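Local coordinates for protein cysteine desulfurase (Fervidobacterium islandicum, PDB 6A6E) that catalyses the pyridoxal-phosphate-dependent release of sulfur from cysteine, probably handing it on as a persulfide for iron-sulfur cluster assembly, at residues 333-338 / 388-393; 117-122 / 254-259; 59-64 / 289-294; 28-33 / 362-367; 317-322 / 399-404. All blocks are in the same frame, centred on the assembly; numbering follows the deposited sequence.

Contact 1 (333-338 / 388-393)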
# COMPACT_ATOMS: atom_id res chain seq x y z
N GLU A 333 12.71 35.08 8.61
CA GLU A 333 13.56 34.76 7.44
C GLU A 333 12.78 33.69 6.56
O GLU A 333 12.39 32.65 7.08
CB GLU A 333 14.88 34.19 7.91
CG GLU A 333 15.86 33.88 6.80
CD GLU A 333 17.23 33.49 7.32
OE1 GLU A 333 17.45 32.31 7.76
OE2 GLU A 333 18.15 34.37 7.25
N VAL A 334 12.55 34.00 5.27
CA VAL A 334 11.79 33.17 4.32
C VAL A 334 12.73 32.45 3.35
O VAL A 334 13.67 33.03 2.88
CB VAL A 334 10.75 34.01 3.58
CG1 VAL A 334 10.10 33.22 2.44
CG2 VAL A 334 9.68 34.43 4.56
N TYR A 335 12.50 31.16 3.07
CA TYR A 335 13.35 30.43 2.12
C TYR A 335 12.64 30.21 0.81
O TYR A 335 11.42 30.25 0.72
CB TYR A 335 13.91 29.12 2.74
CG TYR A 335 14.43 29.38 4.15
CD1 TYR A 335 15.66 29.96 4.36
CD2 TYR A 335 13.62 29.16 5.24
CE1 TYR A 335 16.11 30.29 5.63
CE2 TYR A 335 14.05 29.45 6.53
CZ TYR A 335 15.27 30.07 6.72
OH TYR A 335 15.66 30.35 8.00
N GLY A 336 13.42 30.00 -0.24
CA GLY A 336 12.86 29.75 -1.56
C GLY A 336 12.84 31.02 -2.44
O GLY A 336 13.26 32.06 -2.00
N PRO A 337 12.37 30.90 -3.68
CA PRO A 337 12.31 32.00 -4.64
C PRO A 337 11.23 32.99 -4.28
O PRO A 337 10.18 32.63 -3.74
CB PRO A 337 11.94 31.28 -5.96
CG PRO A 337 11.11 30.10 -5.47
CD PRO A 337 11.89 29.63 -4.28
N ILE A 338 11.49 34.26 -4.54
CA ILE A 338 10.48 35.30 -4.30
C ILE A 338 10.09 35.71 -5.70
O ILE A 338 10.58 36.69 -6.23
CB ILE A 338 11.02 36.52 -3.49
CG1 ILE A 338 11.81 36.08 -2.26
CG2 ILE A 338 9.85 37.41 -3.09
CD1 ILE A 338 10.91 35.45 -1.18
N SER A 388 21.51 31.78 5.52
CA SER A 388 20.80 32.38 6.60
C SER A 388 21.54 33.63 7.15
O SER A 388 22.76 33.66 7.14
CB SER A 388 20.63 31.39 7.74
OG SER A 388 19.86 32.02 8.77
N LYS A 389 20.78 34.60 7.64
CA LYS A 389 21.28 35.81 8.28
C LYS A 389 20.93 35.81 9.76
O LYS A 389 20.97 36.85 10.41
CB LYS A 389 20.63 37.03 7.63
CG LYS A 389 21.00 37.24 6.17
CD LYS A 389 21.72 38.56 5.95
CE LYS A 389 22.04 38.80 4.49
NZ LYS A 389 22.90 37.70 3.97
N ILE A 390 20.53 34.66 10.29
CA ILE A 390 20.19 34.55 11.71
C ILE A 390 20.96 33.38 12.24
O ILE A 390 21.79 32.82 11.54
CB ILE A 390 18.66 34.33 11.95
CG1 ILE A 390 18.15 33.08 11.19
CG2 ILE A 390 17.90 35.58 11.55
CD1 ILE A 390 16.77 32.59 11.59
N ASP A 391 20.70 33.02 13.48
CA ASP A 391 21.30 31.86 14.04
C ASP A 391 20.42 30.68 13.56
O ASP A 391 19.38 30.39 14.14
CB ASP A 391 21.28 32.00 15.57
CG ASP A 391 22.10 30.96 16.27
OD1 ASP A 391 22.94 30.31 15.61
OD2 ASP A 391 21.91 30.79 17.49
N PHE A 392 20.84 30.03 12.47
CA PHE A 392 20.00 29.08 11.75
C PHE A 392 19.90 27.76 12.53
O PHE A 392 20.89 27.09 12.75
CB PHE A 392 20.54 28.83 10.32
CG PHE A 392 19.65 27.94 9.46
CD1 PHE A 392 18.47 28.42 8.93
CD2 PHE A 392 20.02 26.62 9.16
CE1 PHE A 392 17.66 27.60 8.14
CE2 PHE A 392 19.23 25.80 8.36
CZ PHE A 392 18.04 26.30 7.86
N PRO A 393 18.67 27.38 12.88
CA PRO A 393 18.44 26.22 13.72
C PRO A 393 18.49 24.90 13.00
O PRO A 393 18.15 23.91 13.60
CB PRO A 393 17.04 26.49 14.26
CG PRO A 393 16.39 27.31 13.22
CD PRO A 393 17.45 28.17 12.65
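Glu333, on the edge strand 332-334, reaches with its carboxylate into the loop 388-393. With CG anti to the backbone N (chi1 -178°) and an extended chain, it spreads both oxygens across the start of that loop. Ser388 OG donates to OE1 of Glu333 at 2.6 Å, on the syn lone pair. Lys389 N donates to the syn lone pair of Glu333 OE2 at 2.7 Å, nearly straight at 173°. Tyr335 OH donates to the anti lone pair of Glu333 OE1 at 2.7 Å. Ser388 OG also accepts from Ile390 N in an ST turn, and the aliphatic CG1 of Ile390 covers OE1 of Glu333 at 3.6 Å.

The aromatic part is an offset edge-to-face pair: the edge of Phe392 is turned to the face of Tyr335, planes at 80°. Tyr335 OH lies near the Phe392 ring plane, 3.4 Å from Phe392 CE1. Leu384 of helix 378-387 touches both rings.

Three donors fix the rotation of one buried carboxylate, probably favouring its charged form, and so tie the loop to an outermost strand of the six-stranded sheet.

Contact 2 (117-122 / 254-259)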
# COMPACT_ATOMS: atom_id res chain seq x y z
N SER A 117 16.82 -4.06 -15.29
CA SER A 117 16.56 -4.11 -16.69
C SER A 117 17.85 -3.86 -17.51
O SER A 117 17.78 -3.82 -18.73
CB SER A 117 15.54 -3.06 -17.09
OG SER A 117 14.33 -3.12 -16.33
N GLY A 118 18.94 -3.51 -16.86
CA GLY A 118 20.15 -3.16 -17.53
C GLY A 118 20.24 -1.78 -18.14
O GLY A 118 21.15 -1.54 -18.92
N ILE A 119 19.36 -0.85 -17.76
CA ILE A 119 19.36 0.47 -18.29
C ILE A 119 20.27 1.36 -17.43
O ILE A 119 21.04 2.18 -17.96
CB ILE A 119 17.94 1.01 -18.28
CG1 ILE A 119 17.10 0.23 -19.25
CG2 ILE A 119 17.93 2.53 -18.53
CD1 ILE A 119 15.63 0.56 -19.25
N LEU A 120 20.15 1.26 -16.11
CA LEU A 120 21.03 2.00 -15.22
C LEU A 120 22.15 1.09 -14.80
O LEU A 120 21.91 0.17 -14.03
CB LEU A 120 20.28 2.48 -13.98
CG LEU A 120 21.02 3.34 -12.95
CD1 LEU A 120 21.63 4.61 -13.50
CD2 LEU A 120 20.03 3.70 -11.85
N LYS A 121 23.36 1.31 -15.33
CA LYS A 121 24.53 0.42 -15.08
C LYS A 121 25.56 1.00 -14.15
O LYS A 121 25.56 2.20 -13.90
CB LYS A 121 25.26 0.07 -16.36
CG LYS A 121 24.41 -0.43 -17.47
CD LYS A 121 25.32 -1.21 -18.38
CE LYS A 121 24.68 -1.50 -19.69
NZ LYS A 121 24.82 -0.28 -20.51
N THR A 122 26.49 0.17 -13.69
CA THR A 122 27.62 0.62 -12.87
C THR A 122 28.30 1.75 -13.63
O THR A 122 28.40 1.71 -14.85
CB THR A 122 28.65 -0.49 -12.60
OG1 THR A 122 28.77 -1.27 -13.79
CG2 THR A 122 28.19 -1.44 -11.62
N GLU A 254 7.23 -1.27 -21.34
CA GLU A 254 7.30 -2.57 -21.99
C GLU A 254 8.66 -3.24 -21.91
O GLU A 254 8.71 -4.45 -22.09
CB GLU A 254 6.88 -2.51 -23.47
CG GLU A 254 5.38 -2.44 -23.67
CD GLU A 254 4.98 -1.90 -25.04
OE1 GLU A 254 5.83 -1.39 -25.82
OE2 GLU A 254 3.77 -1.95 -25.35
N GLN A 255 9.72 -2.50 -21.67
CA GLN A 255 11.06 -3.04 -21.59
C GLN A 255 11.58 -3.20 -20.13
O GLN A 255 12.73 -3.65 -19.89
CB GLN A 255 12.01 -2.13 -22.42
CG GLN A 255 11.62 -2.02 -23.91
CD GLN A 255 11.53 -3.38 -24.59
OE1 GLN A 255 10.49 -3.77 -25.09
NE2 GLN A 255 12.62 -4.12 -24.55
N LEU A 256 10.73 -2.88 -19.14
CA LEU A 256 11.24 -2.80 -17.77
C LEU A 256 10.98 -4.10 -17.09
O LEU A 256 9.85 -4.61 -17.21
CB LEU A 256 10.49 -1.74 -16.97
CG LEU A 256 10.89 -0.31 -16.81
CD1 LEU A 256 10.00 0.27 -15.69
CD2 LEU A 256 12.37 -0.16 -16.50
N GLU A 257 11.99 -4.66 -16.40
CA GLU A 257 11.78 -5.75 -15.45
C GLU A 257 10.79 -5.32 -14.29
O GLU A 257 10.93 -4.23 -13.73
CB GLU A 257 13.12 -6.21 -14.84
CG GLU A 257 13.04 -7.32 -13.75
CD GLU A 257 12.72 -8.72 -14.28
OE1 GLU A 257 12.72 -8.93 -15.50
OE2 GLU A 257 12.41 -9.61 -13.48
N PRO A 258 9.82 -6.18 -13.94
CA PRO A 258 8.90 -5.79 -12.82
C PRO A 258 9.71 -5.55 -11.58
O PRO A 258 10.74 -6.22 -11.37
CB PRO A 258 8.01 -7.00 -12.67
CG PRO A 258 7.96 -7.62 -14.08
CD PRO A 258 9.34 -7.37 -14.66
N PHE A 259 9.25 -4.64 -10.74
CA PHE A 259 9.86 -4.44 -9.43
C PHE A 259 9.51 -5.62 -8.45
O PHE A 259 10.37 -6.32 -7.95
CB PHE A 259 9.38 -3.06 -8.86
CG PHE A 259 9.94 -2.72 -7.56
CD1 PHE A 259 11.18 -3.17 -7.19
CD2 PHE A 259 9.17 -2.03 -6.63
CE1 PHE A 259 11.72 -2.87 -5.96
CE2 PHE A 259 9.72 -1.70 -5.39
CZ PHE A 259 10.98 -2.11 -5.08
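Ser117 OG is held by two backbone groups: it accepts from Glu257 N at 2.8 Å across the contact, with an N-H...O angle of 155°, and it is bonded to Ser113 O one turn back in helix 103-116. With OG beside its own backbone N (chi1 -54°), the hydroxyl leans from the helix end onto the peptide that joins Leu256 to Glu257. It sits 3.4 Å from Leu256 CA and 3.6 Å from Glu257 CB. Leu256 CD2 touches Ser117 OG at 3.6 Å, and Ile119 CD1 meets Leu256 CD2 at 4.3 Å.

Gly118 ends the helix with positive phi in a Schellman motif, and Ser117, just before it, points toward the loop 254-259. The carboxylate of Glu257 is engaged elsewhere: OE2 bonds to Tyr261 OH, and OE1 forms a salt bridge with Arg142 of the second subunit. Phe259 meets its own counterpart, Phe259 of that subunit.

One hydroxyl thus bridges a carbonyl of the last helical turn and a loop amide. With a second bond between Ser113 OG and Glu257 O, it joins the end of helix 103-116 to a loop whose Glu257 and Phe259 reach the second subunit.

Contact 3 (59-64 / 289-294)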
# COMPACT_ATOMS: atom_id res chain seq x y z
N TYR A 59 -20.79 -2.72 0.05
CA TYR A 59 -21.78 -3.28 -0.90
C TYR A 59 -21.22 -3.77 -2.24
O TYR A 59 -21.92 -4.54 -2.96
CB TYR A 59 -22.93 -2.27 -1.14
CG TYR A 59 -23.79 -1.95 0.10
CD1 TYR A 59 -24.75 -2.86 0.58
CD2 TYR A 59 -23.63 -0.78 0.80
CE1 TYR A 59 -25.55 -2.58 1.72
CE2 TYR A 59 -24.45 -0.47 1.91
CZ TYR A 59 -25.40 -1.39 2.37
OH TYR A 59 -26.17 -1.12 3.47
N HIS A 60 -20.01 -3.36 -2.62
CA HIS A 60 -19.52 -3.66 -3.98
C HIS A 60 -18.15 -4.32 -4.00
O HIS A 60 -17.45 -4.21 -4.95
CB HIS A 60 -19.53 -2.44 -4.84
CG HIS A 60 -20.90 -1.83 -4.94
ND1 HIS A 60 -21.90 -2.42 -5.69
CD2 HIS A 60 -21.47 -0.79 -4.29
CE1 HIS A 60 -23.01 -1.72 -5.54
NE2 HIS A 60 -22.78 -0.73 -4.69
N TYR A 61 -17.81 -5.02 -2.94
CA TYR A 61 -16.40 -5.37 -2.69
C TYR A 61 -16.14 -6.85 -2.81
O TYR A 61 -16.91 -7.65 -2.32
CB TYR A 61 -16.00 -4.91 -1.28
CG TYR A 61 -14.62 -5.40 -0.95
CD1 TYR A 61 -13.51 -4.68 -1.38
CD2 TYR A 61 -14.40 -6.64 -0.37
CE1 TYR A 61 -12.24 -5.14 -1.14
CE2 TYR A 61 -13.14 -7.11 -0.15
CZ TYR A 61 -12.06 -6.34 -0.53
OH TYR A 61 -10.77 -6.76 -0.35
N SER A 62 -15.05 -7.20 -3.48
CA SER A 62 -14.46 -8.51 -3.49
C SER A 62 -13.12 -8.37 -4.16
O SER A 62 -12.80 -7.33 -4.63
CB SER A 62 -15.25 -9.50 -4.37
OG SER A 62 -16.34 -10.02 -3.70
N ASN A 63 -12.34 -9.44 -4.23
CA ASN A 63 -11.05 -9.35 -4.89
C ASN A 63 -11.30 -9.33 -6.39
O ASN A 63 -12.34 -9.80 -6.87
CB ASN A 63 -10.10 -10.47 -4.49
CG ASN A 63 -8.62 -10.01 -4.56
OD1 ASN A 63 -8.28 -9.08 -5.36
ND2 ASN A 63 -7.76 -10.62 -3.73
N ILE A 64 -10.37 -8.79 -7.13
CA ILE A 64 -10.63 -8.42 -8.50
C ILE A 64 -9.83 -9.25 -9.51
O ILE A 64 -8.88 -9.91 -9.16
CB ILE A 64 -10.27 -6.96 -8.69
CG1 ILE A 64 -8.85 -6.62 -8.25
CG2 ILE A 64 -11.23 -6.10 -7.93
CD1 ILE A 64 -8.46 -5.23 -8.78
N HIS A 289 -4.35 -1.91 -3.46
CA HIS A 289 -5.26 -1.16 -2.60
C HIS A 289 -6.51 -0.82 -3.38
O HIS A 289 -6.72 0.31 -3.82
CB HIS A 289 -4.59 0.07 -1.98
CG HIS A 289 -5.42 0.81 -0.99
ND1 HIS A 289 -6.63 0.33 -0.53
CD2 HIS A 289 -5.18 1.97 -0.31
CE1 HIS A 289 -7.08 1.16 0.41
NE2 HIS A 289 -6.25 2.18 0.51
N ILE A 290 -7.35 -1.85 -3.54
CA ILE A 290 -8.47 -1.80 -4.46
C ILE A 290 -9.36 -0.61 -4.10
O ILE A 290 -9.71 0.18 -4.95
CB ILE A 290 -9.33 -3.08 -4.41
CG1 ILE A 290 -8.50 -4.32 -4.86
CG2 ILE A 290 -10.55 -2.97 -5.29
CD1 ILE A 290 -9.22 -5.58 -4.41
N THR A 291 -9.72 -0.47 -2.83
CA THR A 291 -10.62 0.57 -2.46
C THR A 291 -9.93 1.93 -2.47
O THR A 291 -10.59 2.99 -2.67
CB THR A 291 -11.21 0.27 -1.07
OG1 THR A 291 -11.89 -1.00 -1.13
CG2 THR A 291 -12.15 1.41 -0.67
N GLY A 292 -8.62 1.96 -2.25
CA GLY A 292 -7.83 3.22 -2.31
C GLY A 292 -7.79 3.77 -3.73
O GLY A 292 -7.95 4.98 -3.96
N ALA A 293 -7.61 2.87 -4.68
CA ALA A 293 -7.66 3.22 -6.10
C ALA A 293 -9.07 3.80 -6.49
O ALA A 293 -9.18 4.85 -7.07
CB ALA A 293 -7.34 2.04 -6.92
N VAL A 294 -10.12 3.09 -6.14
CA VAL A 294 -11.49 3.51 -6.40
C VAL A 294 -11.75 4.87 -5.73
O VAL A 294 -12.31 5.77 -6.33
CB VAL A 294 -12.52 2.46 -5.91
CG1 VAL A 294 -13.96 2.97 -5.99
CG2 VAL A 294 -12.44 1.23 -6.76
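A buried, mostly apolar contact sets the first turn of helix 290-306 against the loop that links helices 47-59 and 70-90, at the dimer interface. Ile290 gives most of the helix's share. Its CG1, beside the backbone N (chi1 -63°), sends CD1 to the loop. The side chain meets that of Ile64 tip to tip, with Ile290 CD1 4.0 Å from Ile64 CG1, and the same methyl reaches Asn63 OD1 at 3.7 Å and Ser62 O at 4.0 Å. Tyr61 crosses Thr291 at about a right angle, its CD1 4.0 Å from Thr291 OG1, a buried hydroxyl with no polar partner in the model.

In this fold-type I pyridoxal-phosphate dimer the loop adjoins the partner's cofactor site. Asn63 packs on His235 of the second subunit, which lines the cofactor pocket there, and Tyr61 OH bonds to Ser42 of the second subunit. The amide of Asn63 is probably held in rotation: Ile64 N donates to OD1 of Asn63 at 2.8 Å, in the carbonyl plane on a lone pair, while ND2 bonds to Thr287 and to Ala41 O of the second subunit.

Contact 4 (28-33 / 362-367)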
# COMPACT_ATOMS: atom_id res chain seq x y z
N ASN A 28 -12.36 22.28 17.03
CA ASN A 28 -11.77 23.42 17.75
C ASN A 28 -10.61 22.93 18.59
O ASN A 28 -10.71 21.87 19.22
CB ASN A 28 -12.80 24.08 18.68
CG ASN A 28 -13.96 24.70 17.91
OD1 ASN A 28 -13.77 25.47 16.97
ND2 ASN A 28 -15.18 24.33 18.29
N ILE A 29 -9.55 23.74 18.64
CA ILE A 29 -8.38 23.50 19.52
C ILE A 29 -8.37 24.62 20.55
O ILE A 29 -8.19 25.80 20.21
CB ILE A 29 -7.03 23.58 18.75
CG1 ILE A 29 -7.06 22.88 17.36
CG2 ILE A 29 -5.89 23.08 19.60
CD1 ILE A 29 -7.62 21.49 17.36
N ASN A 30 -8.58 24.27 21.82
CA ASN A 30 -8.69 25.25 22.88
C ASN A 30 -9.64 26.36 22.59
O ASN A 30 -9.33 27.48 22.86
CB ASN A 30 -7.31 25.82 23.20
CG ASN A 30 -6.44 24.76 23.78
OD1 ASN A 30 -6.93 24.02 24.64
ND2 ASN A 30 -5.21 24.59 23.25
N GLY A 31 -10.78 26.06 22.00
CA GLY A 31 -11.76 27.07 21.67
C GLY A 31 -11.52 27.90 20.42
O GLY A 31 -12.29 28.80 20.18
N LYS A 32 -10.49 27.60 19.63
CA LYS A 32 -10.31 28.24 18.31
C LYS A 32 -10.47 27.21 17.15
O LYS A 32 -10.02 26.05 17.26
CB LYS A 32 -8.96 28.90 18.22
CG LYS A 32 -8.75 29.92 19.31
CD LYS A 32 -7.55 30.74 19.04
CE LYS A 32 -7.40 31.84 20.09
NZ LYS A 32 -6.51 32.87 19.49
N ARG A 33 -11.10 27.64 16.07
CA ARG A 33 -11.31 26.75 14.95
C ARG A 33 -9.95 26.32 14.38
O ARG A 33 -8.93 27.04 14.44
CB ARG A 33 -12.18 27.39 13.86
CG ARG A 33 -11.45 28.45 13.06
CD ARG A 33 -12.33 29.16 12.03
NE ARG A 33 -11.55 30.17 11.30
CZ ARG A 33 -10.80 29.93 10.24
NH1 ARG A 33 -10.75 28.70 9.70
NH2 ARG A 33 -10.09 30.93 9.69
N LEU A 362 1.55 28.16 17.85
CA LEU A 362 0.52 28.27 16.76
C LEU A 362 -0.61 27.30 16.94
O LEU A 362 -1.83 27.71 16.90
CB LEU A 362 1.12 28.13 15.35
CG LEU A 362 1.94 29.32 14.93
CD1 LEU A 362 2.49 29.12 13.53
CD2 LEU A 362 1.05 30.53 14.93
N ASP A 363 -0.26 26.06 17.25
CA ASP A 363 -1.26 25.02 17.48
C ASP A 363 -2.08 25.17 18.82
O ASP A 363 -3.31 25.12 18.83
CB ASP A 363 -0.59 23.62 17.44
CG ASP A 363 -1.52 22.50 17.92
OD1 ASP A 363 -2.58 22.20 17.31
OD2 ASP A 363 -1.21 21.89 18.94
N GLU A 364 -1.39 25.36 19.93
CA GLU A 364 -2.11 25.35 21.20
C GLU A 364 -2.93 26.65 21.38
O GLU A 364 -4.11 26.61 21.74
CB GLU A 364 -1.14 25.13 22.35
CG GLU A 364 -1.76 24.27 23.44
CD GLU A 364 -1.06 24.48 24.75
OE1 GLU A 364 -1.55 25.32 25.53
OE2 GLU A 364 -0.00 23.81 24.99
N ASN A 365 -2.34 27.77 21.01
CA ASN A 365 -2.93 29.09 21.29
C ASN A 365 -3.66 29.70 20.12
O ASN A 365 -4.40 30.64 20.33
CB ASN A 365 -1.87 30.06 21.80
CG ASN A 365 -1.18 29.50 23.06
OD1 ASN A 365 -0.12 28.90 23.00
ND2 ASN A 365 -1.86 29.62 24.18
N PHE A 366 -3.48 29.18 18.89
CA PHE A 366 -4.22 29.73 17.72
C PHE A 366 -4.91 28.69 16.83
O PHE A 366 -5.53 29.05 15.87
CB PHE A 366 -3.30 30.56 16.86
CG PHE A 366 -2.80 31.77 17.55
CD1 PHE A 366 -1.66 31.70 18.36
CD2 PHE A 366 -3.45 32.98 17.37
CE1 PHE A 366 -1.21 32.84 19.02
CE2 PHE A 366 -3.01 34.11 18.03
CZ PHE A 366 -1.90 34.06 18.85
N GLY A 367 -4.83 27.41 17.20
CA GLY A 367 -5.47 26.32 16.43
C GLY A 367 -4.90 26.07 15.02
O GLY A 367 -5.51 25.38 14.20
O HOH W 1 -6.17 27.41 20.36
O HOH W 2 -6.93 29.55 22.25
O HOH W 3 -8.20 29.50 14.83
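Asn30 crosses Glu364 obliquely, the amide of one turned 69° from the carboxylate of the other, and its amide binds the backbone carbonyl, not the carboxylate. Asn30 ND2 donates to Glu364 O at 2.8 Å, close to its own amide plane, with an N-H...O angle of 163°; the donor is tilted from the carbonyl plane. ND2 of Asn30 also passes the aliphatic CG of Glu364 at 3.5 Å.

Lys32 runs beside Phe366, the two pointing the same way. With CG anti to the carbonyl carbon (chi1 -57°), its extended chain carries NZ along the ring. Lys32 NZ makes a weak bond to Asn365 O at 3.2 Å and lies 3.7 Å from Phe366 CD2. Ile29 stands at about a right angle to Asp363 and lays CG2 on Asp363 O at 3.4 Å, while its CG1 packs on Gly367 CA. Asp363 OD1 bonds to Thr70 of the second subunit, which Ile29 also touches.

Asn30 and Gly31 are the corner of a type I' turn that links strands 28-29 and 32-36 as a beta hairpin, and the hairpin lies against the C-terminal turn of helix 355-366. A water donates to both Arg33 O (2.6 Å) and Phe366 O (2.9 Å). Near the helix end, where carbonyls probably carry partial negative charge, Glu364 O and, weakly, Asn365 O thus take side-chain donors, and Phe366 O takes water.

Contact 5 (317-322 / 399-404)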
# COMPACT_ATOMS: atom_id res chain seq x y z
N GLU A 317 -3.85 32.00 -5.78
CA GLU A 317 -4.12 33.28 -5.12
C GLU A 317 -3.84 33.17 -3.61
O GLU A 317 -3.33 34.11 -3.00
CB GLU A 317 -5.54 33.81 -5.43
CG GLU A 317 -6.63 33.36 -4.47
CD GLU A 317 -8.07 33.61 -4.99
OE1 GLU A 317 -8.20 34.54 -5.85
OE2 GLU A 317 -9.03 32.86 -4.52
N LEU A 318 -4.12 32.02 -3.01
CA LEU A 318 -3.76 31.84 -1.62
C LEU A 318 -2.27 31.92 -1.43
O LEU A 318 -1.82 32.51 -0.48
CB LEU A 318 -4.22 30.50 -1.08
CG LEU A 318 -5.69 30.33 -0.85
CD1 LEU A 318 -5.93 28.88 -0.47
CD2 LEU A 318 -6.12 31.28 0.26
N SER A 319 -1.52 31.29 -2.33
CA SER A 319 -0.07 31.27 -2.27
C SER A 319 0.55 32.65 -2.36
O SER A 319 1.51 32.95 -1.62
CB SER A 319 0.56 30.44 -3.39
OG SER A 319 0.09 29.11 -3.38
N ASN A 320 0.06 33.45 -3.31
CA ASN A 320 0.54 34.83 -3.47
C ASN A 320 0.27 35.64 -2.23
O ASN A 320 1.14 36.28 -1.74
CB ASN A 320 -0.08 35.49 -4.67
CG ASN A 320 0.31 34.81 -5.96
OD1 ASN A 320 1.32 34.13 -6.03
ND2 ASN A 320 -0.48 34.98 -6.97
N TYR A 321 -0.94 35.58 -1.70
CA TYR A 321 -1.27 36.22 -0.42
C TYR A 321 -0.42 35.74 0.79
O TYR A 321 0.04 36.53 1.60
CB TYR A 321 -2.73 36.02 -0.14
CG TYR A 321 -3.26 36.85 1.01
CD1 TYR A 321 -3.58 38.24 0.86
CD2 TYR A 321 -3.54 36.25 2.22
CE1 TYR A 321 -4.09 38.96 1.94
CE2 TYR A 321 -4.02 36.95 3.31
CZ TYR A 321 -4.32 38.30 3.16
OH TYR A 321 -4.85 38.91 4.28
N LEU A 322 -0.21 34.44 0.91
CA LEU A 322 0.64 33.92 2.00
C LEU A 322 2.04 34.49 1.85
O LEU A 322 2.61 35.02 2.81
CB LEU A 322 0.69 32.37 1.99
CG LEU A 322 1.70 31.70 2.91
CD1 LEU A 322 1.38 32.04 4.38
CD2 LEU A 322 1.68 30.18 2.67
N ALA A 399 4.31 26.49 6.57
CA ALA A 399 2.88 26.68 6.37
C ALA A 399 2.56 26.42 4.88
O ALA A 399 3.19 26.96 4.00
CB ALA A 399 2.41 28.06 6.79
N SER A 400 1.55 25.59 4.66
CA SER A 400 1.19 25.16 3.31
C SER A 400 -0.32 25.21 3.12
O SER A 400 -1.07 24.82 4.02
CB SER A 400 1.79 23.76 3.09
OG SER A 400 1.36 22.82 4.08
N VAL A 401 -0.76 25.69 1.94
CA VAL A 401 -2.16 25.95 1.67
C VAL A 401 -2.72 24.96 0.64
O VAL A 401 -1.98 24.43 -0.19
CB VAL A 401 -2.43 27.40 1.16
CG1 VAL A 401 -2.15 28.40 2.23
CG2 VAL A 401 -1.55 27.76 -0.04
N TYR A 402 -4.05 24.77 0.72
CA TYR A 402 -4.74 23.95 -0.27
C TYR A 402 -6.21 24.40 -0.37
O TYR A 402 -6.58 25.48 0.12
CB TYR A 402 -4.60 22.44 0.10
CG TYR A 402 -4.87 21.48 -1.07
CD1 TYR A 402 -4.22 21.63 -2.28
CD2 TYR A 402 -5.73 20.41 -0.95
CE1 TYR A 402 -4.43 20.78 -3.34
CE2 TYR A 402 -5.94 19.54 -2.02
CZ TYR A 402 -5.30 19.74 -3.22
OH TYR A 402 -5.51 18.88 -4.27
N LEU A 403 -7.03 23.57 -1.00
CA LEU A 403 -8.33 23.94 -1.52
C LEU A 403 -9.25 24.66 -0.54
O LEU A 403 -9.84 25.71 -0.89
CB LEU A 403 -9.06 22.66 -1.98
CG LEU A 403 -10.49 22.83 -2.47
CD1 LEU A 403 -10.45 23.79 -3.65
CD2 LEU A 403 -11.13 21.54 -2.89
N TYR A 404 -9.39 24.07 0.65
CA TYR A 404 -10.31 24.47 1.68
C TYR A 404 -9.68 25.59 2.59
O TYR A 404 -10.24 25.91 3.64
CB TYR A 404 -10.75 23.23 2.53
CG TYR A 404 -9.57 22.27 2.80
CD1 TYR A 404 -8.46 22.67 3.57
CD2 TYR A 404 -9.53 21.02 2.19
CE1 TYR A 404 -7.36 21.84 3.75
CE2 TYR A 404 -8.41 20.16 2.33
CZ TYR A 404 -7.34 20.57 3.11
OH TYR A 404 -6.26 19.78 3.23
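Helix 308-327 passes the end of strand 396-400 most closely at Leu318 and Val401, whose CA atoms lie 6.9 Å apart. Val401 points toward the helix and takes the largest share of the contact on its side. Its CG2 meets Leu318 CB at 4.0 Å and Ser319 OG at the same distance, while its other branch, CG1, lies 4.2 Å from Leu322 CD2. Leu318 crosses Val401 obliquely. With CG beside the backbone N (chi1 -72°) it carries CD1 past the valine to Tyr402 O at 3.5 Å.

One helical turn on, Leu322 has CG anti to the backbone N (chi1 170°) and drops CD2 onto Ala399 O at 3.8 Å. Leu318 and Leu322, four residues apart, thus follow the chain from Tyr402 back to Ala399. This is helix-on-sheet packing of the alpha/beta C-terminal domain of a class-V aminotransferase fold: strand 396-400 lies inside the mixed sheet between 345-350 and 368-373, and Leu413 of helix 407-423 touches both Leu322 and Ala399.

Ser319 OG, which touches Val401 CG2, has its polar partners in Val315 O and Ser344 N. CB of Tyr402 points away from helix 308-327, and its OH bonds to Pro216 O; the Tyr402 side chain lies about 12 Å from the pyridoxal phosphate.

Contacts 1, 4 and 5 all reach the six-stranded mixed sheet: contact 5 is buried against an inner strand, whereas contacts 1 and 4 serve its two outermost strands, 332-334 and 28-29, and are partly exposed. Their chemistry follows, with aliphatic packing in contact 5, a buried carboxylate in contact 1, and backbone carbonyls met by side chains and water in contact 4. Helix 308-327 of contact 5 leads directly into the strand of contact 1. Contacts 2 and 3, centres about 30 Å apart, lie elsewhere; like contact 4 they touch the second subunit. Contact 3 is buried and mainly apolar, while contact 2 is partly buried and depends on one serine hydroxyl.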